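Local coordinates for Tol-Pal system protein TolB (Acinetobacter baumannii, PDB 7MX5) that is the periplasmic component of the Tol-Pal system, which probably takes part in outer-membrane invagination during cell division and in keeping the outer membrane intact, at residues A[136-141]-A[370-375]; A[164-169]-A[188-193]; A[194-199]-A[228-233]. All blocks are in the same frame, centred on the assembly; numbering follows the deposited sequence.

Interaction 1. Residues A[136-141]-A[370-375]; sequences IAYVLR and GLLSIM
Ile136 and Tyr138 pack against Ile374 and Leu372 in a buried, wholly apolar contact between two blades of the six-bladed beta-propeller, at the seam where the first and last blades meet. Strand 136-141 belongs to the blade completed by the C-terminal strand 391-397, the closure that makes the propeller ring continuous; strand 370-375 belongs to the preceding blade. The strands run in roughly opposite directions, and with 8.8 Å between Tyr138 CA and Leu372 CA this is sheet-to-sheet packing, filled by aliphatic branches and CB of Tyr138. Leu372 points into the gap, where Val392 also touches it, and lays CD1 4.0 Å from Tyr138 CB, oblique to the tyrosine ring. Tyr138 thus meets its partner at the root of the side chain: with chi1 at 54°, CG sits between the backbone N and the carbonyl carbon, and the ring leads away from strand 370-375. A tyrosine suits this place because its hydroxyl can hydrogen-bond Gln153 on the adjacent strand, while CG of Leu140 lies at the ring edge, in its plane. Farther along, the two isoleucines extend their longer branches tip to tip, CD1 of Ile136 lying 4.0 Å from CD1 of Ile374.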
# COMPACT_ATOMS: atom_id res chain seq x y z
N ILE A 136 -5.92 -1.42 -1.29
CA ILE A 136 -4.84 -1.38 -2.26
C ILE A 136 -5.43 -1.55 -3.65
O ILE A 136 -6.17 -2.50 -3.90
CB ILE A 136 -3.78 -2.47 -1.99
CG1 ILE A 136 -3.18 -2.32 -0.59
CG2 ILE A 136 -2.69 -2.43 -3.05
CD1 ILE A 136 -2.09 -3.32 -0.28
N ALA A 137 -5.11 -0.62 -4.54
CA ALA A 137 -5.55 -0.70 -5.92
C ALA A 137 -4.48 -1.37 -6.78
O ALA A 137 -3.29 -1.25 -6.52
CB ALA A 137 -5.87 0.69 -6.48
N TYR A 138 -4.93 -2.08 -7.81
CA TYR A 138 -4.03 -2.80 -8.70
C TYR A 138 -4.74 -3.04 -10.02
O TYR A 138 -5.96 -2.90 -10.14
CB TYR A 138 -3.57 -4.12 -8.07
CG TYR A 138 -4.70 -5.01 -7.62
CD1 TYR A 138 -5.25 -4.88 -6.35
CD2 TYR A 138 -5.23 -5.98 -8.46
CE1 TYR A 138 -6.29 -5.69 -5.93
CE2 TYR A 138 -6.27 -6.79 -8.06
CZ TYR A 138 -6.80 -6.65 -6.79
OH TYR A 138 -7.83 -7.46 -6.38
N VAL A 139 -3.95 -3.41 -11.03
CA VAL A 139 -4.46 -3.69 -12.37
C VAL A 139 -4.09 -5.11 -12.73
O VAL A 139 -2.90 -5.45 -12.83
CB VAL A 139 -3.91 -2.70 -13.41
CG1 VAL A 139 -4.45 -3.04 -14.79
CG2 VAL A 139 -4.26 -1.27 -13.04
N LEU A 140 -5.10 -5.95 -12.94
CA LEU A 140 -4.90 -7.32 -13.38
C LEU A 140 -4.82 -7.36 -14.90
O LEU A 140 -5.73 -6.87 -15.58
CB LEU A 140 -6.02 -8.23 -12.88
CG LEU A 140 -6.12 -8.44 -11.37
CD1 LEU A 140 -7.35 -9.27 -11.02
CD2 LEU A 140 -4.86 -9.10 -10.84
N ARG A 141 -3.74 -7.92 -15.43
CA ARG A 141 -3.54 -8.05 -16.86
C ARG A 141 -3.60 -9.53 -17.24
O ARG A 141 -2.82 -10.34 -16.73
CB ARG A 141 -2.19 -7.46 -17.28
CG ARG A 141 -2.03 -5.99 -16.94
CD ARG A 141 -0.71 -5.45 -17.47
NE ARG A 141 -0.47 -4.07 -17.07
CZ ARG A 141 0.60 -3.37 -17.41
NH1 ARG A 141 1.55 -3.88 -18.17
NH2 ARG A 141 0.72 -2.12 -16.97
N GLY A 370 2.80 -13.67 -12.03
CA GLY A 370 2.89 -12.24 -11.83
C GLY A 370 2.11 -11.86 -10.58
O GLY A 370 0.90 -12.09 -10.51
N LEU A 371 2.79 -11.29 -9.59
CA LEU A 371 2.20 -11.14 -8.27
C LEU A 371 2.56 -9.78 -7.67
O LEU A 371 3.46 -9.08 -8.14
CB LEU A 371 2.66 -12.25 -7.33
CG LEU A 371 4.18 -12.48 -7.21
CD1 LEU A 371 4.77 -11.66 -6.07
CD2 LEU A 371 4.48 -13.95 -7.02
N LEU A 372 1.82 -9.42 -6.62
CA LEU A 372 2.16 -8.30 -5.76
C LEU A 372 2.90 -8.82 -4.53
O LEU A 372 2.58 -9.89 -4.01
CB LEU A 372 0.91 -7.54 -5.32
CG LEU A 372 0.15 -6.70 -6.36
CD1 LEU A 372 -0.84 -5.79 -5.66
CD2 LEU A 372 1.11 -5.90 -7.23
N SER A 373 3.89 -8.05 -4.08
CA SER A 373 4.64 -8.39 -2.88
C SER A 373 4.60 -7.22 -1.92
O SER A 373 4.74 -6.06 -2.32
CB SER A 373 6.10 -8.75 -3.21
OG SER A 373 6.23 -10.12 -3.51
N ILE A 374 4.39 -7.52 -0.64
CA ILE A 374 4.39 -6.52 0.43
C ILE A 374 5.54 -6.84 1.36
O ILE A 374 5.63 -7.96 1.88
CB ILE A 374 3.05 -6.49 1.19
CG1 ILE A 374 2.01 -5.69 0.39
CG2 ILE A 374 3.24 -5.87 2.56
CD1 ILE A 374 0.59 -6.15 0.63
N MET A 375 6.42 -5.87 1.56
CA MET A 375 7.61 -6.06 2.38
C MET A 375 7.68 -4.99 3.46
O MET A 375 7.31 -3.84 3.23
CB MET A 375 8.89 -6.01 1.53
CG MET A 375 9.43 -7.37 1.17
SD MET A 375 11.18 -7.37 0.74
CE MET A 375 11.93 -7.29 2.36

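Interaction 2. Residues A[164-169]-A[188-193]; sequences TVLSSR and SFETKR
Leu166 and Glu190 cross obliquely, the methyl CD2 of Leu166 resting 3.5 Å from OE1 of Glu190, so an apolar branch lies against a carboxylate whose polar needs are met elsewhere. The chain of Glu190 leaves CB with CG over its own backbone, flanked by N and C (chi1 70°), then runs extended, which carries the carboxylate back over Ser188. There OE1 uses its anti lone pair to accept from Ser188 OG at 2.7 Å, and the same oxygen forms a salt bridge with Arg206, a pairing that should favour the charged form. Ser188 OG in turn accepts from Glu190 N with an N-H...O angle of 168°, the bond that defines an ST turn; serine is apt here, since one small hydroxyl can both donate to the carboxylate and accept from the backbone. The hydroxyl of Ser168 lies 3.9 Å from Glu190 CB, at the base of that side chain. It also receives the backbone N-H of Asp170, and a water bridges the segments, 3.1 Å from Ser168 OG and donating to Ser188 OG at 2.8 Å. Leu166 is also the second residue of a classic beta bulge, in which it and Val165 both face Leu152. The contact thus sets the outermost strand of one propeller blade, 163-168, against the loop joining strands 183-188 and 195-200 of the next blade.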
# COMPACT_ATOMS: atom_id res chain seq x y z
N THR A 164 -14.12 -4.37 -8.31
CA THR A 164 -13.73 -4.03 -9.67
C THR A 164 -14.17 -2.60 -9.99
O THR A 164 -15.37 -2.30 -9.97
CB THR A 164 -14.34 -5.01 -10.67
OG1 THR A 164 -13.82 -6.33 -10.41
CG2 THR A 164 -14.00 -4.61 -12.09
N VAL A 165 -13.20 -1.73 -10.27
CA VAL A 165 -13.51 -0.35 -10.62
C VAL A 165 -13.83 -0.23 -12.10
O VAL A 165 -14.74 0.50 -12.50
CB VAL A 165 -12.34 0.57 -10.22
CG1 VAL A 165 -12.82 2.00 -10.08
CG2 VAL A 165 -11.71 0.08 -8.93
N LEU A 166 -13.09 -0.96 -12.95
CA LEU A 166 -13.28 -0.91 -14.39
C LEU A 166 -12.54 -2.08 -15.02
O LEU A 166 -11.44 -2.43 -14.58
CB LEU A 166 -12.76 0.41 -14.97
CG LEU A 166 -12.77 0.55 -16.50
CD1 LEU A 166 -14.17 0.34 -17.05
CD2 LEU A 166 -12.22 1.89 -16.93
N SER A 167 -13.16 -2.69 -16.03
CA SER A 167 -12.52 -3.71 -16.84
C SER A 167 -12.63 -3.31 -18.30
O SER A 167 -13.60 -2.67 -18.72
CB SER A 167 -13.16 -5.09 -16.62
OG SER A 167 -14.26 -5.29 -17.49
N SER A 168 -11.62 -3.68 -19.09
CA SER A 168 -11.57 -3.26 -20.48
C SER A 168 -10.66 -4.19 -21.27
O SER A 168 -9.76 -4.82 -20.72
CB SER A 168 -11.09 -1.81 -20.61
OG SER A 168 -10.67 -1.53 -21.93
N ARG A 169 -10.92 -4.25 -22.58
CA ARG A 169 -10.05 -4.94 -23.51
C ARG A 169 -8.83 -4.12 -23.90
O ARG A 169 -8.05 -4.56 -24.75
CB ARG A 169 -10.83 -5.32 -24.77
CG ARG A 169 -12.17 -5.99 -24.49
CD ARG A 169 -13.22 -5.65 -25.53
NE ARG A 169 -14.56 -5.93 -25.03
CZ ARG A 169 -15.31 -6.95 -25.43
NH1 ARG A 169 -14.88 -7.80 -26.35
NH2 ARG A 169 -16.52 -7.12 -24.89
N SER A 188 -6.88 5.19 -19.05
CA SER A 188 -7.64 4.18 -19.77
C SER A 188 -7.49 4.38 -21.27
O SER A 188 -7.43 5.52 -21.75
CB SER A 188 -9.12 4.23 -19.38
OG SER A 188 -9.87 3.30 -20.15
N PHE A 189 -7.42 3.27 -21.99
CA PHE A 189 -7.39 3.28 -23.45
C PHE A 189 -8.64 2.64 -24.05
O PHE A 189 -8.62 2.23 -25.21
CB PHE A 189 -6.14 2.56 -23.97
CG PHE A 189 -4.85 3.27 -23.66
CD1 PHE A 189 -4.34 3.30 -22.37
CD2 PHE A 189 -4.14 3.91 -24.67
CE1 PHE A 189 -3.16 3.96 -22.09
CE2 PHE A 189 -2.95 4.56 -24.40
CZ PHE A 189 -2.46 4.59 -23.11
N GLU A 190 -9.73 2.55 -23.27
CA GLU A 190 -10.97 1.96 -23.77
C GLU A 190 -11.42 2.64 -25.06
O GLU A 190 -11.99 1.98 -25.94
CB GLU A 190 -12.06 2.04 -22.70
CG GLU A 190 -12.59 3.43 -22.41
CD GLU A 190 -13.29 3.53 -21.07
OE1 GLU A 190 -12.59 3.45 -20.03
OE2 GLU A 190 -14.53 3.69 -21.05
N THR A 191 -11.17 3.93 -25.19
CA THR A 191 -11.12 4.60 -26.48
C THR A 191 -9.66 4.80 -26.84
O THR A 191 -8.82 5.04 -25.97
CB THR A 191 -11.85 5.95 -26.44
OG1 THR A 191 -10.95 6.97 -25.98
CG2 THR A 191 -13.05 5.88 -25.51
N LYS A 192 -9.35 4.67 -28.14
CA LYS A 192 -7.99 4.67 -28.65
C LYS A 192 -7.10 5.73 -28.01
O LYS A 192 -5.96 5.45 -27.64
CB LYS A 192 -8.00 4.86 -30.17
CG LYS A 192 -6.83 4.21 -30.88
CD LYS A 192 -5.82 5.26 -31.34
CE LYS A 192 -4.79 4.66 -32.28
NZ LYS A 192 -3.64 4.09 -31.54
N ARG A 193 -7.62 6.94 -27.87
CA ARG A 193 -6.83 8.03 -27.30
C ARG A 193 -6.79 7.90 -25.78
O ARG A 193 -7.85 7.78 -25.15
CB ARG A 193 -7.41 9.38 -27.71
CG ARG A 193 -7.15 9.73 -29.16
CD ARG A 193 -7.54 11.16 -29.48
NE ARG A 193 -7.82 11.93 -28.27
CZ ARG A 193 -8.63 12.98 -28.22
NH1 ARG A 193 -9.26 13.41 -29.30
NH2 ARG A 193 -8.81 13.60 -27.06
O HOH W 1 -8.92 0.89 -21.12

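Interaction 3. Residues A[194-199]-A[228-233]; sequences PAIYLQ and MLFTAS
Ile196, on the third strand of one propeller blade, fits its side chain against Met228 and Phe230 on the second strand of the following blade. The terminal methyl does most of the touching: CD1 of Ile196 lies 3.7 Å from CB of Phe230 and 4.0 Å from CE of Met228. The other branch is used too, CG2 of Ile196 standing 4.2 Å from Met228 SD. Ile196 and Met228 meet tip to tip, whereas Ile196 and Phe230 pass at a slant, the methyl approaching the base of the phenylalanine and lying oblique to its ring. Successive blades of a beta-propeller are joined face to face by such hydrophobic layers, and here the spacing is 8.9 Å from Ile196 CA to Phe230 CA. A beta-branched isoleucine serves well, since it is at home in a strand and offers two apolar arms, while the unbranched methionine can adapt its course. Leu215 touches both Ile196 and Phe230, and Ile209 packs on Met228, extending the same apolar layer. Met228 reaches across because its CG is anti to the backbone N (chi1 166°) and the chain then bends at the sulfur, with chi3 at 100°, bringing CE to the end of Ile196.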
# COMPACT_ATOMS: atom_id res chain seq x y z
N PRO A 194 -5.61 7.93 -25.16
CA PRO A 194 -5.54 7.78 -23.70
C PRO A 194 -6.23 8.93 -22.98
O PRO A 194 -6.25 10.07 -23.46
CB PRO A 194 -4.03 7.78 -23.41
CG PRO A 194 -3.40 8.39 -24.63
CD PRO A 194 -4.28 8.02 -25.78
N ALA A 195 -6.81 8.61 -21.83
CA ALA A 195 -7.56 9.59 -21.05
C ALA A 195 -7.41 9.28 -19.57
O ALA A 195 -7.50 8.12 -19.16
CB ALA A 195 -9.05 9.58 -21.43
N ILE A 196 -7.16 10.32 -18.78
CA ILE A 196 -7.10 10.19 -17.33
C ILE A 196 -8.50 10.42 -16.78
O ILE A 196 -9.06 11.51 -16.91
CB ILE A 196 -6.09 11.18 -16.72
CG1 ILE A 196 -4.66 10.74 -17.04
CG2 ILE A 196 -6.30 11.29 -15.22
CD1 ILE A 196 -3.61 11.71 -16.55
N TYR A 197 -9.07 9.38 -16.17
CA TYR A 197 -10.39 9.45 -15.58
C TYR A 197 -10.28 9.65 -14.07
O TYR A 197 -9.28 9.28 -13.46
CB TYR A 197 -11.19 8.18 -15.88
CG TYR A 197 -11.55 8.01 -17.34
CD1 TYR A 197 -10.68 7.39 -18.22
CD2 TYR A 197 -12.78 8.44 -17.83
CE1 TYR A 197 -11.00 7.22 -19.56
CE2 TYR A 197 -13.11 8.27 -19.16
CZ TYR A 197 -12.22 7.67 -20.02
OH TYR A 197 -12.55 7.50 -21.34
N LEU A 198 -11.32 10.24 -13.49
CA LEU A 198 -11.42 10.41 -12.04
C LEU A 198 -12.74 9.79 -11.59
O LEU A 198 -13.82 10.29 -11.93
CB LEU A 198 -11.35 11.88 -11.64
CG LEU A 198 -11.13 12.14 -10.15
CD1 LEU A 198 -9.98 11.31 -9.62
CD2 LEU A 198 -10.90 13.62 -9.89
N GLN A 199 -12.66 8.71 -10.82
CA GLN A 199 -13.81 7.88 -10.50
C GLN A 199 -14.19 8.06 -9.03
O GLN A 199 -13.38 7.77 -8.14
CB GLN A 199 -13.52 6.41 -10.80
CG GLN A 199 -14.73 5.50 -10.66
CD GLN A 199 -14.75 4.42 -11.72
OE1 GLN A 199 -14.14 4.55 -12.78
NE2 GLN A 199 -15.48 3.34 -11.45
N MET A 228 -3.07 18.24 -9.83
CA MET A 228 -2.70 16.89 -10.24
C MET A 228 -1.54 16.97 -11.22
O MET A 228 -1.55 17.80 -12.14
CB MET A 228 -3.88 16.15 -10.88
CG MET A 228 -3.48 14.89 -11.64
SD MET A 228 -4.79 14.27 -12.72
CE MET A 228 -4.22 14.90 -14.30
N LEU A 229 -0.54 16.12 -11.02
CA LEU A 229 0.57 15.98 -11.95
C LEU A 229 0.33 14.80 -12.88
O LEU A 229 -0.32 13.82 -12.51
CB LEU A 229 1.90 15.80 -11.21
CG LEU A 229 2.47 17.01 -10.47
CD1 LEU A 229 3.47 16.56 -9.43
CD2 LEU A 229 3.11 17.98 -11.45
N PHE A 230 0.87 14.90 -14.09
CA PHE A 230 0.75 13.82 -15.05
C PHE A 230 1.86 13.96 -16.09
O PHE A 230 2.43 15.04 -16.28
CB PHE A 230 -0.62 13.80 -15.73
CG PHE A 230 -0.94 15.03 -16.52
CD1 PHE A 230 -1.35 16.20 -15.89
CD2 PHE A 230 -0.85 15.03 -17.91
CE1 PHE A 230 -1.65 17.33 -16.62
CE2 PHE A 230 -1.15 16.16 -18.64
CZ PHE A 230 -1.55 17.31 -18.00
N THR A 231 2.16 12.84 -16.74
CA THR A 231 3.18 12.80 -17.79
C THR A 231 2.51 12.81 -19.16
O THR A 231 1.49 12.16 -19.37
CB THR A 231 4.05 11.55 -17.65
OG1 THR A 231 4.35 11.32 -16.27
CG2 THR A 231 5.35 11.72 -18.42
N ALA A 232 3.11 13.56 -20.08
CA ALA A 232 2.57 13.67 -21.43
C ALA A 232 3.67 14.17 -22.36
O ALA A 232 4.49 15.00 -21.96
CB ALA A 232 1.37 14.62 -21.47
N SER A 233 3.67 13.65 -23.58
CA SER A 233 4.64 14.03 -24.61
C SER A 233 3.85 14.52 -25.82
O SER A 233 3.52 13.72 -26.70
CB SER A 233 5.54 12.86 -24.97
OG SER A 233 4.81 11.64 -25.01

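Strand 6-9 already edges the last blade's sheet; after the N-terminal domain, strand 135-141 opens the long loop that interaction 1 closes only at 370-375, almost a full circuit of blades later. The other two contacts nest inside it in series. Interaction 2 closes a short loop between the first blade, which strand 391-397 will complete, and the second; interaction 3 then ties the second to the third. Interactions 2 and 3 touch, since 188-193 runs directly into 194-199 and Val165 O probably accepts a hydrogen bond from Gln199 NE2. Interactions 1 and 2 share the sheet of strands 135-141 and 163-168. Interactions 1 and 3 are equivalent interfaces, third strand against the next blade's second, with centres 21 Å apart.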